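Long-range contacts in response regulator (Xanthomonas campestris pv. campestris, PDB 3QYY), which probably makes the second messenger cyclic di-GMP from GTP through its GGDEF diguanylate cyclase domain, the piece described here, which holds cyclic di-GMP at its active site: residues E39-V44 / G97-E102; V44-D49 / A130-C135. All blocks are in the same frame, centred on the assembly; numbering follows the deposited sequence.

Contact 1. Residues E39-V44 / G97-E102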
ATOM      1  N   GLU B  39      23.678 -17.812 -17.190  1.00 50.56           N
ATOM      2  CA  GLU B  39      24.978 -17.170 -17.349  1.00 50.02           C
ATOM      3  C   GLU B  39      25.833 -17.351 -16.104  1.00 48.84           C
ATOM      4  O   GLU B  39      27.061 -17.297 -16.168  1.00 48.94           O
ATOM      5  CB  GLU B  39      24.804 -15.682 -17.659  1.00 52.07           C
ATOM      6  CG  GLU B  39      24.083 -15.415 -18.972  1.00 54.98           C
ATOM      7  CD  GLU B  39      24.815 -15.993 -20.169  1.00 56.91           C
ATOM      8  OE1 GLU B  39      24.270 -15.922 -21.291  1.00 58.20           O
ATOM      9  OE2 GLU B  39      25.938 -16.514 -19.993  1.00 57.37           O
ATOM     10  N   GLY B  40      25.178 -17.561 -14.968  1.00 47.05           N
ATOM     11  CA  GLY B  40      25.900 -17.779 -13.731  1.00 44.61           C
ATOM     12  C   GLY B  40      26.300 -16.576 -12.896  1.00 43.17           C
ATOM     13  O   GLY B  40      26.979 -16.747 -11.887  1.00 43.09           O
ATOM     14  N   TRP B  41      25.911 -15.364 -13.279  1.00 41.57           N
ATOM     15  CA  TRP B  41      26.301 -14.229 -12.454  1.00 39.61           C
ATOM     16  C   TRP B  41      25.380 -14.054 -11.251  1.00 35.57           C
ATOM     17  O   TRP B  41      24.251 -14.547 -11.236  1.00 34.71           O
ATOM     18  CB  TRP B  41      26.391 -12.931 -13.271  1.00 44.03           C
ATOM     19  CG  TRP B  41      25.197 -12.562 -14.080  1.00 46.85           C
ATOM     20  CD1 TRP B  41      23.888 -12.668 -13.714  1.00 48.54           C
ATOM     21  CD2 TRP B  41      25.206 -11.913 -15.359  1.00 48.68           C
ATOM     22  NE1 TRP B  41      23.080 -12.118 -14.682  1.00 50.61           N
ATOM     23  CE2 TRP B  41      23.864 -11.648 -15.703  1.00 49.48           C
ATOM     24  CE3 TRP B  41      26.220 -11.528 -16.246  1.00 49.54           C
ATOM     25  CZ2 TRP B  41      23.507 -11.011 -16.899  1.00 50.42           C
ATOM     26  CZ3 TRP B  41      25.867 -10.896 -17.434  1.00 49.58           C
ATOM     27  CH2 TRP B  41      24.520 -10.644 -17.748  1.00 49.87           C
ATOM     28  N   PRO B  42      25.862 -13.357 -10.214  1.00 32.54           N
ATOM     29  CA  PRO B  42      25.082 -13.127  -8.997  1.00 29.64           C
ATOM     30  C   PRO B  42      23.920 -12.159  -9.187  1.00 27.41           C
ATOM     31  O   PRO B  42      23.972 -11.266 -10.031  1.00 25.85           O
ATOM     32  CB  PRO B  42      26.124 -12.578  -8.034  1.00 29.32           C
ATOM     33  CG  PRO B  42      26.964 -11.740  -8.944  1.00 30.46           C
ATOM     34  CD  PRO B  42      27.160 -12.661 -10.136  1.00 32.60           C
ATOM     35  N   PHE B  43      22.872 -12.347  -8.398  1.00 25.46           N
ATOM     36  CA  PHE B  43      21.722 -11.461  -8.462  1.00 23.91           C
ATOM     37  C   PHE B  43      21.061 -11.330  -7.101  1.00 22.64           C
ATOM     38  O   PHE B  43      20.795 -12.323  -6.423  1.00 22.91           O
ATOM     39  CB  PHE B  43      20.687 -11.947  -9.481  1.00 21.70           C
ATOM     40  CG  PHE B  43      19.502 -11.027  -9.606  1.00 21.86           C
ATOM     41  CD1 PHE B  43      18.220 -11.469  -9.293  1.00 21.98           C
ATOM     42  CD2 PHE B  43      19.680  -9.700  -9.992  1.00 20.58           C
ATOM     43  CE1 PHE B  43      17.126 -10.603  -9.358  1.00 21.39           C
ATOM     44  CE2 PHE B  43      18.592  -8.822 -10.061  1.00 21.28           C
ATOM     45  CZ  PHE B  43      17.311  -9.279  -9.741  1.00 22.10           C
ATOM     46  N   VAL B  44      20.816 -10.087  -6.704  1.00 20.91           N
ATOM     47  CA  VAL B  44      20.175  -9.795  -5.436  1.00 19.00           C
ATOM     48  C   VAL B  44      18.951  -8.932  -5.732  1.00 18.95           C
ATOM     49  O   VAL B  44      19.047  -7.937  -6.453  1.00 19.09           O
ATOM     50  CB  VAL B  44      21.120  -9.019  -4.501  1.00 20.20           C
ATOM     51  CG1 VAL B  44      20.461  -8.823  -3.143  1.00 19.06           C
ATOM     52  CG2 VAL B  44      22.444  -9.773  -4.356  1.00 20.96           C
ATOM     53  N   GLY B  97      17.064  -4.476  -8.693  1.00 17.31           N
ATOM     54  CA  GLY B  97      17.786  -5.690  -9.021  1.00 18.09           C
ATOM     55  C   GLY B  97      19.256  -5.345  -9.175  1.00 18.83           C
ATOM     56  O   GLY B  97      19.609  -4.450  -9.948  1.00 16.80           O
ATOM     57  N   VAL B  98      20.112  -6.037  -8.431  1.00 17.43           N
ATOM     58  CA  VAL B  98      21.547  -5.778  -8.493  1.00 20.27           C
ATOM     59  C   VAL B  98      22.319  -7.048  -8.829  1.00 21.36           C
ATOM     60  O   VAL B  98      22.261  -8.030  -8.087  1.00 20.89           O
ATOM     61  CB  VAL B  98      22.083  -5.232  -7.150  1.00 18.84           C
ATOM     62  CG1 VAL B  98      23.590  -4.993  -7.249  1.00 19.62           C
ATOM     63  CG2 VAL B  98      21.359  -3.944  -6.779  1.00 19.04           C
ATOM     64  N   HIS B  99      23.033  -7.026  -9.950  1.00 22.54           N
ATOM     65  CA  HIS B  99      23.829  -8.177 -10.347  1.00 23.31           C
ATOM     66  C   HIS B  99      25.239  -8.040  -9.800  1.00 24.91           C
ATOM     67  O   HIS B  99      26.170  -7.659 -10.514  1.00 25.01           O
ATOM     68  CB  HIS B  99      23.863  -8.325 -11.870  1.00 23.27           C
ATOM     69  CG  HIS B  99      22.633  -8.963 -12.436  1.00 23.04           C
ATOM     70  ND1 HIS B  99      21.671  -8.253 -13.121  1.00 24.57           N
ATOM     71  CD2 HIS B  99      22.198 -10.244 -12.396  1.00 22.49           C
ATOM     72  CE1 HIS B  99      20.697  -9.070 -13.481  1.00 23.38           C
ATOM     73  NE2 HIS B  99      20.992 -10.284 -13.052  1.00 24.04           N
ATOM     74  N   ALA B 100      25.372  -8.352  -8.514  1.00 24.38           N
ATOM     75  CA  ALA B 100      26.639  -8.295  -7.796  1.00 24.23           C
ATOM     76  C   ALA B 100      26.500  -9.211  -6.585  1.00 25.01           C
ATOM     77  O   ALA B 100      25.418  -9.729  -6.320  1.00 24.06           O
ATOM     78  CB  ALA B 100      26.915  -6.874  -7.341  1.00 24.53           C
ATOM     79  N   SER B 101      27.589  -9.419  -5.852  1.00 25.77           N
ATOM     80  CA  SER B 101      27.535 -10.272  -4.668  1.00 26.89           C
ATOM     81  C   SER B 101      26.649  -9.595  -3.621  1.00 25.99           C
ATOM     82  O   SER B 101      26.513  -8.370  -3.611  1.00 25.36           O
ATOM     83  CB  SER B 101      28.941 -10.478  -4.096  1.00 27.53           C
ATOM     84  OG  SER B 101      29.462  -9.260  -3.593  1.00 30.08           O
ATOM     85  N   GLU B 102      26.055 -10.385  -2.734  1.00 25.84           N
ATOM     86  CA  GLU B 102      25.179  -9.832  -1.708  1.00 26.90           C
ATOM     87  C   GLU B 102      25.834  -8.729  -0.876  1.00 28.49           C
ATOM     88  O   GLU B 102      25.223  -7.688  -0.624  1.00 27.16           O
ATOM     89  CB  GLU B 102      24.672 -10.942  -0.782  1.00 27.98           C
ATOM     90  CG  GLU B 102      23.652 -10.449   0.240  1.00 28.71           C
ATOM     91  CD  GLU B 102      23.110 -11.557   1.116  1.00 31.63           C
ATOM     92  OE1 GLU B 102      22.210 -11.274   1.935  1.00 32.36           O
ATOM     93  OE2 GLU B 102      23.580 -12.706   0.989  1.00 32.47           O
TER
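V44 and V98 form an antiparallel hydrogen-bonded pair at the end of the GGDEF-domain sheet where strand 44-50 begins and strand 93-98 finishes. V44 N donates to V98 O at 2.9 Å, tilted 23° out of that carbonyl's plane, and V98 N returns a straighter bond to V44 O. Beyond this pair, toward W41 on one chain and S101 on the other, the two stay close without further backbone hydrogen bonds between them: H99 CA lies 3.1 Å from P42 O in a CA-H...O contact, and F43 CA makes a longer one to V98 O. H99, at the centre of an inverse gamma turn, swings the second chain toward S101, the N-cap of helix 102-116.

The imidazole of H99 is held between two aromatic side chains. W41 brings the NE1 side of its indole over one face, NE1 standing 3.1 Å from H99 CD2, with the five-membered rings inclined at 58°. F43 covers the opposite face obliquely, CD2 being 3.4 Å from H99 NE2. Having CG anti to the backbone N (chi1 -178°) carries the F43 ring along the strand, where CE2 also reaches G97 CA. P42 O meets the imidazole at its edge. Outside the cluster, Q83 O accepts a hydrogen bond from H99 ND1, which, with the two flanking rings, helps fix the turn of the imidazole, and S32 of helix 22-38 touches both F43 and H99. On the far side of the turn, P42 CB and V44 CG2 close over A100 O, a buried carbonyl with no hydrogen-bond partner; P42 CB sits 3.4 Å from this oxygen.

Contact 2. Residues V44-D49 / A130-C135. With MG (magnesium ion), chain I.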
ATOM      1  N   VAL B  44      20.816 -10.087  -6.704  1.00 20.91           N
ATOM      2  CA  VAL B  44      20.175  -9.795  -5.436  1.00 19.00           C
ATOM      3  C   VAL B  44      18.951  -8.932  -5.732  1.00 18.95           C
ATOM      4  O   VAL B  44      19.047  -7.937  -6.453  1.00 19.09           O
ATOM      5  CB  VAL B  44      21.120  -9.019  -4.501  1.00 20.20           C
ATOM      6  CG1 VAL B  44      20.461  -8.823  -3.143  1.00 19.06           C
ATOM      7  CG2 VAL B  44      22.444  -9.773  -4.356  1.00 20.96           C
ATOM      8  N   LEU B  45      17.804  -9.324  -5.188  1.00 17.75           N
ATOM      9  CA  LEU B  45      16.565  -8.574  -5.388  1.00 16.47           C
ATOM     10  C   LEU B  45      16.170  -7.865  -4.105  1.00 17.38           C
ATOM     11  O   LEU B  45      16.183  -8.468  -3.028  1.00 18.07           O
ATOM     12  CB  LEU B  45      15.429  -9.515  -5.809  1.00 16.91           C
ATOM     13  CG  LEU B  45      14.045  -8.867  -5.950  1.00 16.44           C
ATOM     14  CD1 LEU B  45      14.048  -7.924  -7.156  1.00 18.42           C
ATOM     15  CD2 LEU B  45      12.976  -9.946  -6.108  1.00 17.51           C
ATOM     16  N   PHE B  46      15.826  -6.584  -4.222  1.00 16.99           N
ATOM     17  CA  PHE B  46      15.395  -5.791  -3.077  1.00 16.22           C
ATOM     18  C   PHE B  46      13.969  -5.296  -3.292  1.00 16.35           C
ATOM     19  O   PHE B  46      13.599  -4.907  -4.400  1.00 14.80           O
ATOM     20  CB  PHE B  46      16.268  -4.547  -2.880  1.00 18.76           C
ATOM     21  CG  PHE B  46      17.711  -4.840  -2.596  1.00 20.58           C
ATOM     22  CD1 PHE B  46      18.620  -4.993  -3.637  1.00 21.99           C
ATOM     23  CD2 PHE B  46      18.166  -4.935  -1.285  1.00 21.95           C
ATOM     24  CE1 PHE B  46      19.969  -5.231  -3.376  1.00 22.85           C
ATOM     25  CE2 PHE B  46      19.515  -5.175  -1.011  1.00 22.95           C
ATOM     26  CZ  PHE B  46      20.416  -5.323  -2.060  1.00 24.72           C
ATOM     27  N   VAL B  47      13.174  -5.319  -2.228  1.00 14.97           N
ATOM     28  CA  VAL B  47      11.808  -4.806  -2.277  1.00 15.20           C
ATOM     29  C   VAL B  47      11.818  -3.661  -1.275  1.00 15.69           C
ATOM     30  O   VAL B  47      12.168  -3.862  -0.108  1.00 16.06           O
ATOM     31  CB  VAL B  47      10.763  -5.863  -1.847  1.00 14.00           C
ATOM     32  CG1 VAL B  47       9.399  -5.187  -1.610  1.00 13.51           C
ATOM     33  CG2 VAL B  47      10.627  -6.925  -2.928  1.00 14.99           C
ATOM     34  N   LEU B  48      11.453  -2.463  -1.732  1.00 15.25           N
ATOM     35  CA  LEU B  48      11.445  -1.286  -0.871  1.00 16.46           C
ATOM     36  C   LEU B  48      10.067  -0.638  -0.769  1.00 17.28           C
ATOM     37  O   LEU B  48       9.321  -0.587  -1.743  1.00 16.03           O
ATOM     38  CB  LEU B  48      12.425  -0.237  -1.407  1.00 19.86           C
ATOM     39  CG  LEU B  48      13.777  -0.705  -1.959  1.00 22.28           C
ATOM     40  CD1 LEU B  48      14.593   0.516  -2.355  1.00 25.44           C
ATOM     41  CD2 LEU B  48      14.520  -1.517  -0.929  1.00 25.23           C
ATOM     42  N   ASP B  49       9.744  -0.133   0.415  1.00 16.71           N
ATOM     43  CA  ASP B  49       8.469   0.544   0.639  1.00 17.24           C
ATOM     44  C   ASP B  49       8.752   1.762   1.510  1.00 17.09           C
ATOM     45  O   ASP B  49       9.348   1.640   2.582  1.00 17.05           O
ATOM     46  CB  ASP B  49       7.477  -0.385   1.350  1.00 16.17           C
ATOM     47  CG  ASP B  49       6.103   0.244   1.512  1.00 18.59           C
ATOM     48  OD1 ASP B  49       5.487   0.061   2.584  1.00 19.90           O
ATOM     49  OD2 ASP B  49       5.634   0.909   0.562  1.00 14.87           O
ATOM     50  N   ALA B 130      13.180  -1.942   3.803  1.00 17.62           N
ATOM     51  CA  ALA B 130      13.674  -2.780   2.719  1.00 18.29           C
ATOM     52  C   ALA B 130      13.899  -4.239   3.088  1.00 18.81           C
ATOM     53  O   ALA B 130      14.213  -4.565   4.236  1.00 18.98           O
ATOM     54  CB  ALA B 130      14.968  -2.186   2.166  1.00 18.85           C
ATOM     55  N   GLY B 131      13.736  -5.105   2.092  1.00 18.09           N
ATOM     56  CA  GLY B 131      13.941  -6.531   2.272  1.00 18.51           C
ATOM     57  C   GLY B 131      14.720  -7.078   1.086  1.00 19.71           C
ATOM     58  O   GLY B 131      14.497  -6.661  -0.057  1.00 19.34           O
ATOM     59  N   SER B 132      15.637  -8.005   1.337  1.00 19.42           N
ATOM     60  CA  SER B 132      16.433  -8.574   0.255  1.00 22.00           C
ATOM     61  C   SER B 132      16.405 -10.098   0.210  1.00 22.91           C
ATOM     62  O   SER B 132      16.112 -10.763   1.209  1.00 22.67           O
ATOM     63  CB  SER B 132      17.889  -8.103   0.370  1.00 22.51           C
ATOM     64  OG  SER B 132      18.493  -8.580   1.564  1.00 21.07           O
ATOM     65  N   ALA B 133      16.706 -10.637  -0.966  1.00 22.68           N
ATOM     66  CA  ALA B 133      16.768 -12.078  -1.188  1.00 23.31           C
ATOM     67  C   ALA B 133      17.815 -12.318  -2.275  1.00 23.86           C
ATOM     68  O   ALA B 133      17.925 -11.539  -3.224  1.00 22.38           O
ATOM     69  CB  ALA B 133      15.408 -12.614  -1.631  1.00 22.76           C
ATOM     70  N   VAL B 134      18.590 -13.389  -2.133  1.00 24.78           N
ATOM     71  CA  VAL B 134      19.626 -13.708  -3.108  1.00 26.28           C
ATOM     72  C   VAL B 134      19.214 -14.879  -3.993  1.00 27.53           C
ATOM     73  O   VAL B 134      18.644 -15.863  -3.518  1.00 28.03           O
ATOM     74  CB  VAL B 134      20.961 -14.051  -2.405  1.00 27.74           C
ATOM     75  CG1 VAL B 134      21.446 -12.854  -1.603  1.00 26.66           C
ATOM     76  CG2 VAL B 134      20.775 -15.253  -1.493  1.00 31.13           C
ATOM     77  N   CYS B 135      19.494 -14.768  -5.286  1.00 26.90           N
ATOM     78  CA  CYS B 135      19.146 -15.830  -6.216  1.00 30.90           C
ATOM     79  C   CYS B 135      20.090 -17.011  -6.027  1.00 32.47           C
ATOM     80  O   CYS B 135      21.299 -16.839  -5.869  1.00 32.56           O
ATOM     81  CB  CYS B 135      19.227 -15.329  -7.660  1.00 31.04           C
ATOM     82  SG  CYS B 135      18.544 -16.479  -8.885  1.00 35.38           S
TER
HETATM   83 MG    MG I 506       3.758   1.710   0.383  1.00 15.23          MG
HETATM   84  O   HOH W   1       2.907   0.313   1.910  1.00 15.71           O
HETATM   85  O   HOH W   2       3.484   0.247  -1.007  1.00 14.21           O
HETATM   86  O   HOH W   3       4.123   3.092   2.059  1.00 13.46           O
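L45 and A133 exchange two backbone hydrogen bonds, L45 N to A133 O at 3.0 Å and A133 N back to L45 O, and V47 and G131 repeat the exchange two residues along, where V47 N meets G131 O at 2.9 Å. Between these pairs F46 faces S132, a non-hydrogen-bonded pair whose CA atoms approach to 4.5 Å; the CA-H groups of S132 and F46 point at L45 O and G131 O. The F46 ring, with CG anti to its carbonyl carbon (chi1 -62°), rises beside S132, and CD2 lies 3.6 Å from S132 CB. On the same face V44 CG2 touches V134 CG1 loosely, and L48 is set next to A130.

Strands 44-50 and 128-134 thus run antiparallel, at 164°, in the middle of the five-stranded mixed sheet of the GGDEF domain, a member of the nucleotide cyclase clan. The face bearing V44, F46 and L48 is covered by A105, L109 and W112 of helix 102-116. V47 and A133 emerge on the other face, against A148 and L144 of helix 141-157; G131 adds no side chain there.

At the end of the first strand D49 reaches away from the partner strand to the active-site magnesium. Its OD2 binds the metal at 2.0 Å, while OD1 accepts a 2.7 Å hydrogen bond from a magnesium-bound water and forms a salt bridge with K156 NZ, which together hold the carboxylate in position. D92 binds the same ion, and the bound cyclic di-GMP touches D49. The main chain of D49 is itself held by a backbone hydrogen bond with S129.

From the N terminus, the chain leaves helix 22-38 through 39-43 and enters strand 44-50, so the first segments of both contacts are consecutive and share V44. Contact 1 closes a loop of 52 residues that carries helices 53-60 and 62-77 and strand 85-90, returning along 93-98. The chain then passes through helix 102-116 to 130-135, where contact 2 closes a loop of 80 residues; the two closures cross. Strand 44-50 is thereby tied to 93-98 at one edge and 128-134 at the other. The contacts also meet directly: F43 O probably hydrogen-bonds C135 N (3.0 Å), and V98 CG2 packs against F46 CE1.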